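Local atomic coordinates of CysE, serine acetyltransferase (Brucella abortus, PDB entry 4HZD), a protein that probably transfers the acetyl group of acetyl-coenzyme A to the hydroxyl of L-serine, giving O-acetylserine for cysteine biosynthesis. Residues A43-Q48 against P111-K116; H128-Q133 against Y140-R145. One frame throughout, in Å; residues are numbered along the deposited sequence.

In the fold
Both contacts join helices of the alpha-helical N-terminal part of the chain, ahead of the left-handed beta-helix that holds coenzyme A. They follow one another in sequence: contact 1 brings helix 38-46 to helix 109-113, and contact 2 folds helix 136-149 back on helix 116-132. Their centres lie about 22 Å apart and they share no helix. No hydrogen bond crosses either one. Contact 1 is wholly buried and aliphatic apart from the T44 hydroxyl, which has no partner; contact 2 adds to its leucine pair an aromatic pair, at the end where Y131 stays partly exposed. Neighbouring subunits reach the flanks of both: Y114 and S144 bond to each other across a subunit boundary.

Contact 1: A43-Q48 against P111-K116; sequences ATILNQ and PVLYLK
L113 reaches T44 and I45 through one methyl, CD2, which lies 3.4 Å from T44 OG1 and 4.1 Å from I45 CD1. The leucine's CA-CB bond does not aim at helix 38-46; with CG anti to the carbonyl carbon (chi1 -63°), the branch is carried round until its end meets the other segment. I45 answers with the tip of its longer branch, and this CD1 also touches V112 CG1 at 4.0 Å, so one isoleucine methyl serves two neighbours on helix 109-113. The hydroxyl of T44 is buried against the L113 methyl and has no hydrogen-bond partner in the model. These contacts belong to the all-helical N-terminal domain of serine acetyltransferases, where I23 of helix 18-33 touches both I45 and V112; F40 and L41, earlier on the same helix 38-46, also lie against L113. Outside this apolar patch L46, N47 and L115 are partly exposed. Q48 folds back so that NE2 bonds A43 O at 2.9 Å within its own segment, an oxygen that Q75 of a third subunit also bonds. The Y114 hydroxyl bonds D137 of a second subunit, and K116 NZ bonds S147 of that subunit together with Q151 and T170 of its own chain.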
loop_
_atom_site.group_PDB
_atom_site.type_symbol
_atom_site.label_atom_id
_atom_site.label_comp_id
_atom_site.label_asym_id
_atom_site.label_seq_id
_atom_site.Cartn_x
_atom_site.Cartn_y
_atom_site.Cartn_z
ATOM N N ALA A 43 5.310 8.467 -15.485
ATOM C CA ALA A 43 5.266 9.107 -14.163
ATOM C C ALA A 43 6.674 9.447 -13.699
ATOM O O ALA A 43 6.880 10.424 -12.941
ATOM C CB ALA A 43 4.590 8.204 -13.161
ATOM N N THR A 44 7.655 8.646 -14.125
ATOM C CA THR A 44 9.003 8.945 -13.661
ATOM C C THR A 44 9.855 9.829 -14.584
ATOM O O THR A 44 10.691 10.554 -14.082
ATOM C CB THR A 44 9.793 7.793 -12.931
ATOM O OG1 THR A 44 11.173 7.697 -13.345
ATOM C CG2 THR A 44 9.046 6.499 -12.732
ATOM N N ILE A 45 9.649 9.743 -15.900
ATOM C CA ILE A 45 10.427 10.551 -16.839
ATOM C C ILE A 45 9.519 11.500 -17.642
ATOM O O ILE A 45 9.697 12.708 -17.599
ATOM C CB ILE A 45 11.143 9.653 -17.879
ATOM C CG1 ILE A 45 12.086 8.615 -17.217
ATOM C CG2 ILE A 45 11.799 10.490 -18.973
ATOM C CD1 ILE A 45 13.321 9.185 -16.557
ATOM N N LEU A 46 8.592 10.930 -18.421
ATOM C CA LEU A 46 7.982 11.700 -19.522
ATOM C C LEU A 46 7.066 12.846 -19.053
ATOM O O LEU A 46 7.022 13.882 -19.687
ATOM C CB LEU A 46 7.344 10.777 -20.552
ATOM C CG LEU A 46 8.426 10.018 -21.335
ATOM C CD1 LEU A 46 7.882 8.794 -22.025
ATOM C CD2 LEU A 46 9.128 10.922 -22.347
ATOM N N ASN A 47 6.380 12.679 -17.929
ATOM C CA ASN A 47 5.585 13.770 -17.363
ATOM C C ASN A 47 6.428 14.803 -16.596
ATOM O O ASN A 47 5.875 15.805 -16.156
ATOM C CB ASN A 47 4.480 13.270 -16.390
ATOM C CG ASN A 47 3.412 12.425 -17.063
ATOM O OD1 ASN A 47 3.271 12.447 -18.274
ATOM N ND2 ASN A 47 2.647 11.676 -16.260
ATOM N N GLN A 48 7.721 14.539 -16.373
ATOM C CA GLN A 48 8.524 15.428 -15.537
ATOM C C GLN A 48 9.046 16.561 -16.410
ATOM O O GLN A 48 9.404 16.339 -17.569
ATOM C CB GLN A 48 9.695 14.658 -14.891
ATOM C CG GLN A 48 9.251 13.460 -14.048
ATOM C CD GLN A 48 8.680 13.863 -12.699
ATOM O OE1 GLN A 48 8.747 15.026 -12.312
ATOM N NE2 GLN A 48 8.133 12.899 -11.968
ATOM N N PRO A 111 21.181 4.502 -15.241
ATOM C CA PRO A 111 21.305 4.871 -13.802
ATOM C C PRO A 111 20.062 5.561 -13.189
ATOM O O PRO A 111 19.701 5.293 -12.016
ATOM C CB PRO A 111 22.503 5.846 -13.775
ATOM C CG PRO A 111 22.721 6.257 -15.229
ATOM C CD PRO A 111 22.283 5.069 -16.043
ATOM N N VAL A 112 19.447 6.454 -13.954
ATOM C CA VAL A 112 18.297 7.197 -13.462
ATOM C C VAL A 112 17.198 6.238 -13.008
ATOM O O VAL A 112 16.643 6.376 -11.894
ATOM C CB VAL A 112 17.777 8.169 -14.528
ATOM C CG1 VAL A 112 16.477 8.818 -14.058
ATOM C CG2 VAL A 112 18.845 9.220 -14.811
ATOM N N LEU A 113 16.931 5.207 -13.802
ATOM C CA LEU A 113 15.801 4.335 -13.413
ATOM C C LEU A 113 16.175 3.149 -12.547
ATOM O O LEU A 113 15.370 2.727 -11.734
ATOM C CB LEU A 113 15.085 3.797 -14.651
ATOM C CG LEU A 113 14.437 4.840 -15.536
ATOM C CD1 LEU A 113 13.961 4.067 -16.764
ATOM C CD2 LEU A 113 13.286 5.528 -14.807
ATOM N N TYR A 114 17.381 2.596 -12.758
ATOM C CA TYR A 114 17.665 1.210 -12.337
ATOM C C TYR A 114 18.765 1.027 -11.285
ATOM O O TYR A 114 18.656 0.175 -10.385
ATOM C CB TYR A 114 17.880 0.276 -13.555
ATOM C CG TYR A 114 16.749 0.326 -14.557
ATOM C CD1 TYR A 114 15.426 0.057 -14.168
ATOM C CD2 TYR A 114 16.980 0.703 -15.900
ATOM C CE1 TYR A 114 14.371 0.161 -15.074
ATOM C CE2 TYR A 114 15.935 0.783 -16.814
ATOM C CZ TYR A 114 14.633 0.485 -16.402
ATOM O OH TYR A 114 13.583 0.590 -17.289
ATOM N N LEU A 115 19.809 1.841 -11.367
ATOM C CA LEU A 115 21.015 1.484 -10.638
ATOM C C LEU A 115 21.039 2.051 -9.223
ATOM O O LEU A 115 21.128 3.271 -9.007
ATOM C CB LEU A 115 22.283 1.762 -11.443
ATOM C CG LEU A 115 22.153 1.262 -12.893
ATOM C CD1 LEU A 115 23.263 1.850 -13.762
ATOM C CD2 LEU A 115 22.078 -0.265 -12.980
ATOM N N LYS A 116 20.924 1.144 -8.261
ATOM C CA LYS A 116 20.791 1.543 -6.857
ATOM C C LYS A 116 22.018 2.288 -6.343
ATOM O O LYS A 116 21.897 3.135 -5.473
ATOM C CB LYS A 116 20.409 0.334 -5.954
ATOM C CG LYS A 116 21.531 -0.665 -5.719
ATOM C CD LYS A 116 21.009 -1.944 -5.040
ATOM C CE LYS A 116 22.179 -2.753 -4.471
ATOM N NZ LYS A 116 21.719 -4.123 -4.069
#

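Contact 2: H128-Q133 against Y140-R145; sequences HWLYKQ and YYLQSR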
loop_
_atom_site.group_PDB
_atom_site.type_symbol
_atom_site.label_atom_id
_atom_site.label_comp_id
_atom_site.label_asym_id
_atom_site.label_seq_id
_atom_site.Cartn_x
_atom_site.Cartn_y
_atom_site.Cartn_z
ATOM N N HIS A 128 22.994 14.339 3.711
ATOM C CA HIS A 128 24.163 15.135 4.132
ATOM C C HIS A 128 23.762 16.591 4.353
ATOM O O HIS A 128 24.094 17.200 5.369
ATOM C CB HIS A 128 25.297 15.015 3.093
ATOM C CG HIS A 128 26.556 15.788 3.464
ATOM N ND1 HIS A 128 27.402 15.389 4.451
ATOM C CD2 HIS A 128 27.105 16.974 2.929
ATOM C CE1 HIS A 128 28.423 16.275 4.548
ATOM N NE2 HIS A 128 28.238 17.240 3.618
ATOM N N TRP A 129 23.059 17.146 3.381
ATOM C CA TRP A 129 22.493 18.487 3.506
ATOM C C TRP A 129 21.582 18.640 4.753
ATOM O O TRP A 129 21.730 19.597 5.570
ATOM C CB TRP A 129 21.766 18.834 2.197
ATOM C CG TRP A 129 21.155 20.212 2.221
ATOM C CD1 TRP A 129 21.819 21.447 2.261
ATOM C CD2 TRP A 129 19.733 20.543 2.306
ATOM N NE1 TRP A 129 20.909 22.477 2.317
ATOM C CE2 TRP A 129 19.650 22.005 2.357
ATOM C CE3 TRP A 129 18.554 19.797 2.344
ATOM C CZ2 TRP A 129 18.437 22.659 2.434
ATOM C CZ3 TRP A 129 17.335 20.466 2.401
ATOM C CH2 TRP A 129 17.279 21.865 2.441
ATOM N N LEU A 130 20.625 17.709 4.899
ATOM C CA LEU A 130 19.717 17.691 6.062
ATOM C C LEU A 130 20.500 17.671 7.368
ATOM O O LEU A 130 20.166 18.404 8.301
ATOM C CB LEU A 130 18.763 16.461 6.003
ATOM C CG LEU A 130 17.753 16.588 4.858
ATOM C CD1 LEU A 130 16.922 15.332 4.732
ATOM C CD2 LEU A 130 16.823 17.782 5.060
ATOM N N TYR A 131 21.542 16.829 7.422
ATOM C CA TYR A 131 22.361 16.652 8.636
ATOM C C TYR A 131 23.028 17.990 8.997
ATOM O O TYR A 131 22.955 18.426 10.149
ATOM C CB TYR A 131 23.386 15.536 8.425
ATOM C CG TYR A 131 24.214 15.113 9.631
ATOM C CD1 TYR A 131 23.693 14.263 10.608
ATOM C CD2 TYR A 131 25.528 15.565 9.789
ATOM C CE1 TYR A 131 24.453 13.878 11.694
ATOM C CE2 TYR A 131 26.309 15.169 10.878
ATOM C CZ TYR A 131 25.767 14.328 11.820
ATOM O OH TYR A 131 26.558 13.903 12.880
ATOM N N LYS A 132 23.579 18.668 7.992
ATOM C CA LYS A 132 24.247 19.980 8.201
ATOM C C LYS A 132 23.239 21.054 8.618
ATOM O O LYS A 132 23.606 22.051 9.237
ATOM C CB LYS A 132 24.974 20.455 6.928
ATOM C CG LYS A 132 26.244 19.703 6.562
ATOM C CD LYS A 132 26.549 19.763 5.053
ATOM C CE LYS A 132 25.772 20.834 4.251
ATOM N NZ LYS A 132 25.975 20.834 2.746
ATOM N N GLN A 133 21.968 20.859 8.274
ATOM C CA GLN A 133 20.918 21.833 8.640
ATOM C C GLN A 133 20.398 21.612 10.071
ATOM O O GLN A 133 19.519 22.324 10.521
ATOM C CB GLN A 133 19.780 21.834 7.622
ATOM C CG GLN A 133 20.169 22.289 6.220
ATOM C CD GLN A 133 20.637 23.740 6.165
ATOM O OE1 GLN A 133 21.828 24.017 5.991
ATOM N NE2 GLN A 133 19.703 24.671 6.322
ATOM N N TYR A 140 19.187 10.597 9.459
ATOM C CA TYR A 140 19.376 9.208 9.889
ATOM C C TYR A 140 18.302 8.317 9.276
ATOM O O TYR A 140 18.556 7.150 8.928
ATOM C CB TYR A 140 19.331 9.060 11.417
ATOM C CG TYR A 140 20.472 9.696 12.191
ATOM C CD1 TYR A 140 21.786 9.747 11.677
ATOM C CD2 TYR A 140 20.239 10.235 13.463
ATOM C CE1 TYR A 140 22.815 10.345 12.423
ATOM C CE2 TYR A 140 21.255 10.816 14.199
ATOM C CZ TYR A 140 22.534 10.873 13.688
ATOM O OH TYR A 140 23.511 11.470 14.470
ATOM N N TYR A 141 17.097 8.868 9.131
ATOM C CA TYR A 141 16.030 8.124 8.506
ATOM C C TYR A 141 16.401 7.762 7.069
ATOM O O TYR A 141 16.163 6.641 6.618
ATOM C CB TYR A 141 14.656 8.864 8.567
ATOM C CG TYR A 141 13.604 8.028 7.931
ATOM C CD1 TYR A 141 12.993 6.989 8.638
ATOM C CD2 TYR A 141 13.276 8.185 6.576
ATOM C CE1 TYR A 141 12.051 6.177 8.040
ATOM C CE2 TYR A 141 12.326 7.362 5.970
ATOM C CZ TYR A 141 11.732 6.356 6.705
ATOM O OH TYR A 141 10.795 5.525 6.151
ATOM N N LEU A 142 16.900 8.719 6.311
ATOM C CA LEU A 142 17.324 8.422 4.956
ATOM C C LEU A 142 18.484 7.381 4.911
ATOM O O LEU A 142 18.474 6.420 4.097
ATOM C CB LEU A 142 17.771 9.740 4.279
ATOM C CG LEU A 142 16.623 10.699 3.913
ATOM C CD1 LEU A 142 17.216 12.058 3.552
ATOM C CD2 LEU A 142 15.806 10.115 2.771
ATOM N N GLN A 143 19.479 7.570 5.775
ATOM C CA GLN A 143 20.605 6.625 5.897
ATOM C C GLN A 143 20.072 5.213 6.160
ATOM O O GLN A 143 20.508 4.251 5.531
ATOM C CB GLN A 143 21.559 7.006 7.041
ATOM C CG GLN A 143 22.641 5.952 7.304
ATOM C CD GLN A 143 23.404 6.183 8.609
ATOM O OE1 GLN A 143 23.000 7.005 9.437
ATOM N NE2 GLN A 143 24.532 5.494 8.773
ATOM N N SER A 144 19.099 5.133 7.055
ATOM C CA SER A 144 18.481 3.868 7.453
ATOM C C SER A 144 17.729 3.252 6.314
ATOM O O SER A 144 17.856 2.029 6.033
ATOM C CB SER A 144 17.527 4.083 8.655
ATOM O OG SER A 144 16.851 2.873 8.951
ATOM N N ARG A 145 16.933 4.073 5.632
ATOM C CA ARG A 145 16.180 3.566 4.499
ATOM C C ARG A 145 17.101 3.171 3.324
ATOM O O ARG A 145 16.895 2.142 2.659
ATOM C CB ARG A 145 15.123 4.601 4.083
ATOM C CG ARG A 145 14.137 4.034 3.108
ATOM C CD ARG A 145 13.007 3.247 3.783
ATOM N NE ARG A 145 12.139 2.896 2.682
ATOM C CZ ARG A 145 11.689 1.690 2.393
ATOM N NH1 ARG A 145 11.944 0.643 3.166
ATOM N NH2 ARG A 145 10.938 1.556 1.327
#
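This is a buried helix-helix contact within a helical hairpin: the last turns of helix 116-132 meet helix 136-149 after a short connection. Two separate pairs of side chains bridge it. L130 and L142 cross at about a right angle and meet through their CD1 methyls, 3.5 Å apart, tighter than usual for two carbons; both start out toward the other helix. The second pair is aromatic. Y131, with CG anti to the backbone N (chi1 -173°), sends its ring toward Y140. Y140 brings its hydroxyl to the edge of the Y131 ring, near the ring plane, with OH 3.8 Å from Y131 CE1; the two CE1 atoms are 4.0 Å apart and the side chains run obliquely to each other. T76 of helix 70-83 and F138 pack on L130, while L126 and A127 lie against L142. A neighbouring subunit also reaches helix 136-149: the Y140 ring meets Y105 of that subunit edge-to-face, Y141 meets its F40 in the same way, and S144 OG bonds its Y114 O. Two consecutive helices folded back on each other in this way form an alpha-helical hairpin, here leading into the left-handed beta-helix.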